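Local coordinates for serine repeat antigen 5 (Plasmodium falciparum, PDB 6X42), which is a papain-family pseudo-protease of the malaria parasite, probably without the ordinary peptide-cleaving activity of its relatives, at residues 106-118 and 135-147. Sequence-based numbering, arbitrary orientation.
Sequences IEDYGFLPAESNY and HWMNLWDNGKILH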
loop_
_atom_site.group_PDB
_atom_site.type_symbol
_atom_site.label_atom_id
_atom_site.label_comp_id
_atom_site.label_asym_id
_atom_site.label_seq_id
_atom_site.Cartn_x
_atom_site.Cartn_y
_atom_site.Cartn_z
ATOM N N ILE A 106 3.394 13.639 7.738
ATOM C CA ILE A 106 4.627 13.245 8.425
ATOM C C ILE A 106 5.605 14.409 8.508
ATOM O O ILE A 106 6.232 14.634 9.544
ATOM C CB ILE A 106 5.287 12.043 7.727
ATOM C CG1 ILE A 106 4.419 10.819 7.880
ATOM C CG2 ILE A 106 6.691 11.799 8.311
ATOM C CD1 ILE A 106 4.989 9.630 7.155
ATOM N N GLU A 107 5.813 15.119 7.396
ATOM C CA GLU A 107 6.754 16.240 7.428
ATOM C C GLU A 107 6.313 17.292 8.433
ATOM O O GLU A 107 7.142 17.877 9.142
ATOM C CB GLU A 107 6.851 16.878 6.043
ATOM C CG GLU A 107 7.236 15.921 4.918
ATOM C CD GLU A 107 8.719 15.911 4.610
ATOM O OE1 GLU A 107 9.494 16.475 5.399
ATOM O OE2 GLU A 107 9.101 15.352 3.564
ATOM N N ASP A 108 5.008 17.565 8.492
ATOM C CA ASP A 108 4.506 18.654 9.318
ATOM C C ASP A 108 4.491 18.297 10.800
ATOM O O ASP A 108 4.652 19.184 11.646
ATOM C CB ASP A 108 3.084 19.038 8.882
ATOM C CG ASP A 108 3.042 19.708 7.512
ATOM O OD1 ASP A 108 1.951 19.780 6.907
ATOM O OD2 ASP A 108 4.103 20.167 7.036
ATOM N N TYR A 109 4.282 17.024 11.136
ATOM C CA TYR A 109 4.111 16.614 12.526
ATOM C C TYR A 109 5.306 15.867 13.103
ATOM O O TYR A 109 5.546 15.961 14.307
ATOM C CB TYR A 109 2.820 15.787 12.683
ATOM C CG TYR A 109 1.589 16.672 12.620
ATOM C CD1 TYR A 109 1.083 17.115 11.398
ATOM C CD2 TYR A 109 0.973 17.124 13.789
ATOM C CE1 TYR A 109 -0.010 17.953 11.342
ATOM C CE2 TYR A 109 -0.127 17.956 13.739
ATOM C CZ TYR A 109 -0.604 18.372 12.517
ATOM O OH TYR A 109 -1.693 19.203 12.461
ATOM N N GLY A 110 6.087 15.165 12.284
ATOM C CA GLY A 110 7.275 14.489 12.785
ATOM C C GLY A 110 7.015 13.312 13.700
ATOM O O GLY A 110 7.967 12.735 14.235
ATOM N N PHE A 111 5.758 12.919 13.888
ATOM C CA PHE A 111 5.409 11.894 14.863
ATOM C C PHE A 111 4.385 10.961 14.247
ATOM O O PHE A 111 3.361 11.413 13.724
ATOM C CB PHE A 111 4.829 12.552 16.121
ATOM C CG PHE A 111 5.020 11.752 17.383
ATOM C CD1 PHE A 111 6.019 12.081 18.287
ATOM C CD2 PHE A 111 4.194 10.674 17.668
ATOM C CE1 PHE A 111 6.192 11.349 19.458
ATOM C CE2 PHE A 111 4.361 9.934 18.833
ATOM C CZ PHE A 111 5.362 10.274 19.729
ATOM N N LEU A 112 4.665 9.666 14.297
ATOM C CA LEU A 112 3.692 8.640 13.933
ATOM C C LEU A 112 3.484 7.807 15.178
ATOM O O LEU A 112 4.334 6.959 15.509
ATOM C CB LEU A 112 4.172 7.761 12.783
ATOM C CG LEU A 112 4.210 8.468 11.438
ATOM C CD1 LEU A 112 4.877 7.542 10.442
ATOM C CD2 LEU A 112 2.809 8.894 10.997
ATOM N N PRO A 113 2.396 8.012 15.902
ATOM C CA PRO A 113 2.101 7.144 17.035
ATOM C C PRO A 113 1.776 5.735 16.574
ATOM O O PRO A 113 1.387 5.476 15.431
ATOM C CB PRO A 113 0.867 7.790 17.678
ATOM C CG PRO A 113 0.793 9.180 17.130
ATOM C CD PRO A 113 1.402 9.091 15.760
ATOM N N ALA A 114 1.903 4.826 17.517
ATOM C CA ALA A 114 1.466 3.464 17.310
ATOM C C ALA A 114 -0.051 3.364 17.437
ATOM O O ALA A 114 -0.693 4.120 18.184
ATOM C CB ALA A 114 2.136 2.556 18.341
ATOM N N GLU A 115 -0.614 2.410 16.685
ATOM C CA GLU A 115 -2.028 2.076 16.794
ATOM C C GLU A 115 -2.455 1.900 18.244
ATOM O O GLU A 115 -3.536 2.345 18.633
ATOM C CB GLU A 115 -2.281 0.782 16.012
ATOM C CG GLU A 115 -3.670 0.195 16.136
ATOM C CD GLU A 115 -4.710 0.997 15.426
ATOM O OE1 GLU A 115 -4.357 2.000 14.805
ATOM O OE2 GLU A 115 -5.892 0.613 15.470
ATOM N N SER A 116 -1.645 1.209 19.041
ATOM C CA SER A 116 -2.009 0.967 20.433
ATOM C C SER A 116 -2.259 2.268 21.188
ATOM O O SER A 116 -3.106 2.316 22.089
ATOM C CB SER A 116 -0.904 0.155 21.108
ATOM O OG SER A 116 -0.828 -1.139 20.533
ATOM N N ASN A 117 -1.546 3.335 20.833
ATOM C CA ASN A 117 -1.676 4.605 21.531
ATOM C C ASN A 117 -2.923 5.378 21.134
ATOM O O ASN A 117 -3.442 6.164 21.928
ATOM C CB ASN A 117 -0.460 5.480 21.214
ATOM C CG ASN A 117 0.854 4.858 21.641
ATOM O OD1 ASN A 117 1.861 5.006 20.947
ATOM N ND2 ASN A 117 0.867 4.184 22.792
ATOM N N TYR A 118 -3.409 5.189 19.911
ATOM C CA TYR A 118 -4.549 5.959 19.399
ATOM C C TYR A 118 -5.237 5.077 18.366
ATOM O O TYR A 118 -5.035 5.217 17.148
ATOM C CB TYR A 118 -4.094 7.312 18.842
ATOM C CG TYR A 118 -5.193 8.278 18.453
ATOM C CD1 TYR A 118 -6.202 8.636 19.348
ATOM C CD2 TYR A 118 -5.207 8.862 17.202
ATOM C CE1 TYR A 118 -7.206 9.518 18.987
ATOM C CE2 TYR A 118 -6.187 9.757 16.842
ATOM C CZ TYR A 118 -7.190 10.078 17.728
ATOM O OH TYR A 118 -8.166 10.954 17.317
ATOM N N HIS A 135 4.116 8.674 27.067
ATOM C CA HIS A 135 4.462 7.266 26.902
ATOM C C HIS A 135 4.271 6.760 25.480
ATOM O O HIS A 135 4.562 5.591 25.207
ATOM C CB HIS A 135 3.655 6.393 27.873
ATOM C CG HIS A 135 2.224 6.194 27.468
ATOM N ND1 HIS A 135 1.231 7.101 27.773
ATOM C CD2 HIS A 135 1.616 5.181 26.802
ATOM C CE1 HIS A 135 0.076 6.662 27.303
ATOM N NE2 HIS A 135 0.283 5.499 26.709
ATOM N N TRP A 136 3.805 7.602 24.566
ATOM C CA TRP A 136 3.538 7.140 23.211
ATOM C C TRP A 136 4.839 6.829 22.469
ATOM O O TRP A 136 5.857 7.498 22.662
ATOM C CB TRP A 136 2.742 8.214 22.465
ATOM C CG TRP A 136 1.257 8.263 22.786
ATOM C CD1 TRP A 136 0.610 7.676 23.833
ATOM C CD2 TRP A 136 0.250 8.938 22.023
ATOM N NE1 TRP A 136 -0.740 7.943 23.769
ATOM C CE2 TRP A 136 -0.987 8.727 22.671
ATOM C CE3 TRP A 136 0.272 9.697 20.850
ATOM C CZ2 TRP A 136 -2.191 9.233 22.172
ATOM C CZ3 TRP A 136 -0.920 10.213 20.368
ATOM C CH2 TRP A 136 -2.134 9.975 21.025
ATOM N N MET A 137 4.802 5.795 21.621
ATOM C CA MET A 137 5.910 5.473 20.725
ATOM C C MET A 137 5.890 6.366 19.490
ATOM O O MET A 137 4.826 6.655 18.946
ATOM C CB MET A 137 5.765 4.057 20.165
ATOM C CG MET A 137 5.547 2.933 21.131
ATOM S SD MET A 137 5.414 1.366 20.213
ATOM C CE MET A 137 6.962 1.313 19.290
ATOM N N ASN A 138 7.067 6.744 19.008
ATOM C CA ASN A 138 7.200 7.422 17.715
ATOM C C ASN A 138 7.801 6.437 16.718
ATOM O O ASN A 138 9.007 6.176 16.737
ATOM C CB ASN A 138 8.073 8.672 17.809
ATOM C CG ASN A 138 8.024 9.512 16.544
ATOM O OD1 ASN A 138 7.372 9.144 15.557
ATOM N ND2 ASN A 138 8.715 10.647 16.563
ATOM N N LEU A 139 6.970 5.918 15.826
ATOM C CA LEU A 139 7.440 4.961 14.830
ATOM C C LEU A 139 8.157 5.643 13.679
ATOM O O LEU A 139 8.588 4.967 12.739
ATOM C CB LEU A 139 6.263 4.124 14.326
ATOM C CG LEU A 139 5.595 3.297 15.430
ATOM C CD1 LEU A 139 4.316 2.664 14.911
ATOM C CD2 LEU A 139 6.547 2.229 15.964
ATOM N N TRP A 140 8.286 6.963 13.740
ATOM C CA TRP A 140 9.038 7.754 12.781
ATOM C C TRP A 140 10.311 8.314 13.398
ATOM O O TRP A 140 10.990 9.128 12.774
ATOM C CB TRP A 140 8.153 8.891 12.263
ATOM C CG TRP A 140 8.751 9.621 11.123
ATOM C CD1 TRP A 140 8.963 10.961 11.033
ATOM C CD2 TRP A 140 9.211 9.056 9.896
ATOM N NE1 TRP A 140 9.547 11.269 9.829
ATOM C CE2 TRP A 140 9.704 10.114 9.109
ATOM C CE3 TRP A 140 9.263 7.756 9.385
ATOM C CZ2 TRP A 140 10.240 9.913 7.846
ATOM C CZ3 TRP A 140 9.800 7.564 8.119
ATOM C CH2 TRP A 140 10.271 8.631 7.369
ATOM N N ASP A 141 10.643 7.914 14.618
ATOM C CA ASP A 141 11.899 8.344 15.213
ATOM C C ASP A 141 13.060 7.949 14.303
ATOM O O ASP A 141 13.122 6.820 13.805
ATOM C CB ASP A 141 12.037 7.709 16.595
ATOM C CG ASP A 141 12.914 8.514 17.528
ATOM O OD1 ASP A 141 13.575 7.884 18.378
ATOM O OD2 ASP A 141 12.953 9.759 17.408
ATOM N N ASN A 142 13.959 8.903 14.061
ATOM C CA ASN A 142 15.107 8.761 13.160
ATOM C C ASN A 142 14.719 8.402 11.729
ATOM O O ASN A 142 15.566 7.939 10.958
ATOM C CB ASN A 142 16.180 7.792 13.677
ATOM C CG ASN A 142 16.382 7.881 15.177
ATOM O OD1 ASN A 142 16.763 8.926 15.708
ATOM N ND2 ASN A 142 16.152 6.771 15.866
ATOM N N GLY A 143 13.465 8.604 11.342
ATOM C CA GLY A 143 13.095 8.532 9.947
ATOM C C GLY A 143 13.269 9.878 9.268
ATOM O O GLY A 143 13.159 10.934 9.892
ATOM N N LYS A 144 13.570 9.822 7.972
ATOM C CA LYS A 144 13.672 11.005 7.136
ATOM C C LYS A 144 13.109 10.677 5.763
ATOM O O LYS A 144 13.456 9.649 5.176
ATOM C CB LYS A 144 15.134 11.433 6.986
ATOM C CG LYS A 144 15.324 12.719 6.200
ATOM N N ILE A 145 12.233 11.536 5.263
ATOM C CA ILE A 145 11.799 11.453 3.876
ATOM C C ILE A 145 12.887 12.101 3.034
ATOM O O ILE A 145 13.327 13.220 3.324
ATOM C CB ILE A 145 10.453 12.169 3.689
ATOM C CG1 ILE A 145 9.333 11.410 4.392
ATOM C CG2 ILE A 145 10.122 12.325 2.173
ATOM C CD1 ILE A 145 8.036 12.216 4.459
ATOM N N LEU A 146 13.313 11.406 1.985
ATOM C CA LEU A 146 14.406 11.878 1.151
ATOM C C LEU A 146 13.912 12.867 0.105
ATOM O O LEU A 146 12.923 12.614 -0.594
ATOM C CB LEU A 146 15.091 10.694 0.475
ATOM C CG LEU A 146 15.851 9.804 1.457
ATOM C CD1 LEU A 146 16.270 8.537 0.762
ATOM C CD2 LEU A 146 17.057 10.531 2.025
ATOM N N HIS A 147 14.624 13.996 -0.011
ATOM C CA HIS A 147 14.378 14.989 -1.055
ATOM C C HIS A 147 15.662 15.286 -1.805
ATOM O O HIS A 147 15.895 16.413 -2.249
ATOM C CB HIS A 147 13.776 16.264 -0.482
ATOM C CG HIS A 147 12.488 16.025 0.223
ATOM N ND1 HIS A 147 11.331 15.685 -0.444
ATOM C CD2 HIS A 147 12.182 16.029 1.537
ATOM C CE1 HIS A 147 10.358 15.520 0.433
ATOM N NE2 HIS A 147 10.846 15.737 1.641
HETATM O O HOH W 1 3.498 3.520 24.115
#
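After helix 99-109, the extended run F111-A114 crosses M137-L139 steeply, in opposite chain order; L139 N donates to L112 O (2.9 Å), and P113 CA points its hydrogen at M137 O. L112 packs on L62 and V81 of helices 53-68 and 78-83 in the papain-like fold. N138 adds side-chain bonds: CG, anti to the backbone N (chi1 -170°), lays the amide over one face of the F111 ring, the planes 14° apart. ND2 reaches a lone pair of G110 O (3.2 Å), while OD1 takes L112 N (3.0 Å) from one face of its plane and W140 N from the other, closing an Asx turn. The N117 amide lies almost parallel to the W136 indole, CB 3.4 Å from the five-ring centroid; OD1 accepts from M137 N (3.1 Å) and weakly from A114 N, and a water joins ND2 to H135 O. I106 CG2 presses on one face of the W140 indole, G143 CA on the opposite face. E107 OE2 takes H147 NE2 at 2.6 Å; H147 ND1 donates to G157 O. Two ring-stacked asparagine amides thus grip the other segment's backbone, and the short bond with both imidazole nitrogens engaged is consistent with a protonated H147.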